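Local atomic coordinates of lysine cyclodeaminase (PDB entry 5YU3), a protein that catalyses the cyclising deamination of L-lysine, probably to L-pipecolate, with a bound nicotinamide-adenine dinucleotide as cofactor, and also recognises L-ornithine and L-2,4-diaminobutyrate. Residues W4-R9 with E317-R322. Sequence-based numbering, arbitrary orientation.
Sequences WVLGRR and EAAAER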
loop_
_atom_site.group_PDB
_atom_site.type_symbol
_atom_site.label_atom_id
_atom_site.label_comp_id
_atom_site.label_asym_id
_atom_site.label_seq_id
_atom_site.Cartn_x
_atom_site.Cartn_y
_atom_site.Cartn_z
ATOM N N TRP A 4 -1.217 17.848 -0.028
ATOM C CA TRP A 4 -1.745 18.445 -1.250
ATOM C C TRP A 4 -2.668 17.426 -1.905
ATOM O O TRP A 4 -2.209 16.372 -2.357
ATOM C CB TRP A 4 -0.586 18.821 -2.163
ATOM C CG TRP A 4 -0.934 19.552 -3.425
ATOM C CD1 TRP A 4 -2.084 20.234 -3.707
ATOM C CD2 TRP A 4 -0.095 19.676 -4.577
ATOM N NE1 TRP A 4 -2.007 20.777 -4.976
ATOM C CE2 TRP A 4 -0.800 20.438 -5.531
ATOM C CE3 TRP A 4 1.181 19.198 -4.901
ATOM C CZ2 TRP A 4 -0.266 20.750 -6.777
ATOM C CZ3 TRP A 4 1.710 19.501 -6.148
ATOM C CH2 TRP A 4 0.985 20.276 -7.068
ATOM N N VAL A 5 -3.967 17.706 -1.930
ATOM C CA VAL A 5 -4.949 16.804 -2.527
ATOM C C VAL A 5 -5.387 17.401 -3.853
ATOM O O VAL A 5 -5.869 18.539 -3.898
ATOM C CB VAL A 5 -6.160 16.568 -1.613
ATOM C CG1 VAL A 5 -7.182 15.690 -2.313
ATOM C CG2 VAL A 5 -5.727 15.917 -0.305
ATOM N N LEU A 6 -5.238 16.634 -4.927
ATOM C CA LEU A 6 -5.822 16.989 -6.215
ATOM C C LEU A 6 -7.177 16.299 -6.324
ATOM O O LEU A 6 -7.244 15.082 -6.495
ATOM C CB LEU A 6 -4.899 16.574 -7.356
ATOM C CG LEU A 6 -3.531 17.244 -7.440
ATOM C CD1 LEU A 6 -2.849 16.848 -8.742
ATOM C CD2 LEU A 6 -3.664 18.762 -7.334
ATOM N N GLY A 7 -8.261 17.066 -6.221
ATOM C CA GLY A 7 -9.569 16.484 -6.438
ATOM C C GLY A 7 -9.757 16.048 -7.880
ATOM O O GLY A 7 -9.008 16.440 -8.780
ATOM N N ARG A 8 -10.775 15.205 -8.101
ATOM C CA ARG A 8 -11.150 14.834 -9.468
ATOM C C ARG A 8 -11.357 16.074 -10.335
ATOM O O ARG A 8 -11.067 16.059 -11.538
ATOM C CB ARG A 8 -12.425 13.974 -9.458
ATOM C CG ARG A 8 -13.638 14.636 -8.796
ATOM C CD ARG A 8 -14.933 13.813 -8.920
ATOM N NE ARG A 8 -14.802 12.498 -8.294
ATOM C CZ ARG A 8 -15.635 11.987 -7.387
ATOM N NH1 ARG A 8 -16.694 12.676 -6.969
ATOM N NH2 ARG A 8 -15.402 10.775 -6.896
ATOM N N ARG A 9 -11.858 17.156 -9.738
ATOM C CA ARG A 9 -12.046 18.399 -10.478
ATOM C C ARG A 9 -10.706 18.977 -10.918
ATOM O O ARG A 9 -10.557 19.417 -12.065
ATOM C CB ARG A 9 -12.828 19.390 -9.608
ATOM C CG ARG A 9 -12.698 20.843 -10.020
ATOM C CD ARG A 9 -13.603 21.166 -11.193
ATOM N NE ARG A 9 -13.578 22.592 -11.523
ATOM C CZ ARG A 9 -14.152 23.110 -12.605
ATOM N NH1 ARG A 9 -14.799 22.317 -13.451
ATOM N NH2 ARG A 9 -14.080 24.413 -12.842
ATOM N N GLU A 317 3.402 18.784 -11.790
ATOM C CA GLU A 317 4.019 19.947 -12.421
ATOM C C GLU A 317 2.959 20.889 -12.979
ATOM O O GLU A 317 3.016 22.107 -12.763
ATOM C CB GLU A 317 4.979 19.501 -13.526
ATOM C CG GLU A 317 6.275 18.894 -13.003
ATOM C CD GLU A 317 7.143 18.332 -14.111
ATOM O OE1 GLU A 317 6.782 18.509 -15.287
ATOM O OE2 GLU A 317 8.177 17.704 -13.798
ATOM N N ALA A 318 1.981 20.338 -13.703
ATOM C CA ALA A 318 0.914 21.168 -14.258
ATOM C C ALA A 318 0.047 21.762 -13.156
ATOM O O ALA A 318 -0.346 22.933 -13.233
ATOM C CB ALA A 318 0.064 20.354 -15.237
ATOM N N ALA A 319 -0.264 20.971 -12.121
ATOM C CA ALA A 319 -1.093 21.472 -11.028
ATOM C C ALA A 319 -0.370 22.549 -10.224
ATOM O O ALA A 319 -0.989 23.534 -9.801
ATOM C CB ALA A 319 -1.513 20.316 -10.117
ATOM N N ALA A 320 0.936 22.377 -9.993
ATOM C CA ALA A 320 1.690 23.383 -9.250
ATOM C C ALA A 320 1.759 24.697 -10.018
ATOM O O ALA A 320 1.612 25.778 -9.433
ATOM C CB ALA A 320 3.098 22.870 -8.950
ATOM N N GLU A 321 2.005 24.610 -11.328
ATOM C CA GLU A 321 2.019 25.776 -12.206
ATOM C C GLU A 321 0.731 26.583 -12.091
ATOM O O GLU A 321 0.752 27.821 -12.135
ATOM C CB GLU A 321 2.209 25.283 -13.639
ATOM C CG GLU A 321 2.785 26.244 -14.637
ATOM C CD GLU A 321 2.662 25.678 -16.039
ATOM O OE1 GLU A 321 2.936 24.465 -16.210
ATOM O OE2 GLU A 321 2.262 26.428 -16.956
ATOM N N ARG A 322 -0.399 25.895 -11.961
ATOM C CA ARG A 322 -1.719 26.513 -11.965
ATOM C C ARG A 322 -2.306 26.669 -10.574
ATOM O O ARG A 322 -3.466 27.078 -10.446
ATOM C CB ARG A 322 -2.668 25.691 -12.836
ATOM C CG ARG A 322 -2.226 25.650 -14.284
ATOM C CD ARG A 322 -2.981 24.602 -15.098
ATOM N NE ARG A 322 -2.870 24.933 -16.518
ATOM C CZ ARG A 322 -1.842 24.595 -17.277
ATOM N NH1 ARG A 322 -0.835 23.885 -16.762
ATOM N NH2 ARG A 322 -1.818 24.961 -18.553
#
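The benzo end of Trp4 and the isobutyl tip of Leu6 meet the methyl of Ala319, joining strand 3-6 to the last turn of helix 305-321. All contacts between the two segments are apolar or van der Waals. Trp4 CZ2 lies 3.6 Å from Ala319 CB, which approaches the ring obliquely. Next to it, CH2 meets the helix backbone: Ala320 N sits at the ring edge, near its plane, 3.6 Å from Trp4 CH2. Ala320 CB also touches this carbon. With CG anti to the backbone N (chi1 -175°), the indole spans the gap between the axes of 4-6 and 317-321, 11.0 Å apart at their closest. Leu6 CD2 reaches Ala319 CB at 3.8 Å, so the Ala319 methyl is shared by Trp4 and Leu6. Leu316, one turn before Ala320 on the helix, touches both. Just after the helix in the chain, Leu324 O accepts a hydrogen bond from Trp4 NE1. Replacing Trp4 with an alanine would probably open a gap beside Ala319 and Ala320 and leave Leu324 O without this donor. Small alanine methyls thus let a large ring edge come close to the helix backbone, packing its C-terminal turn against strand 3-6 of the mixed sheet without any polar bond between the segments.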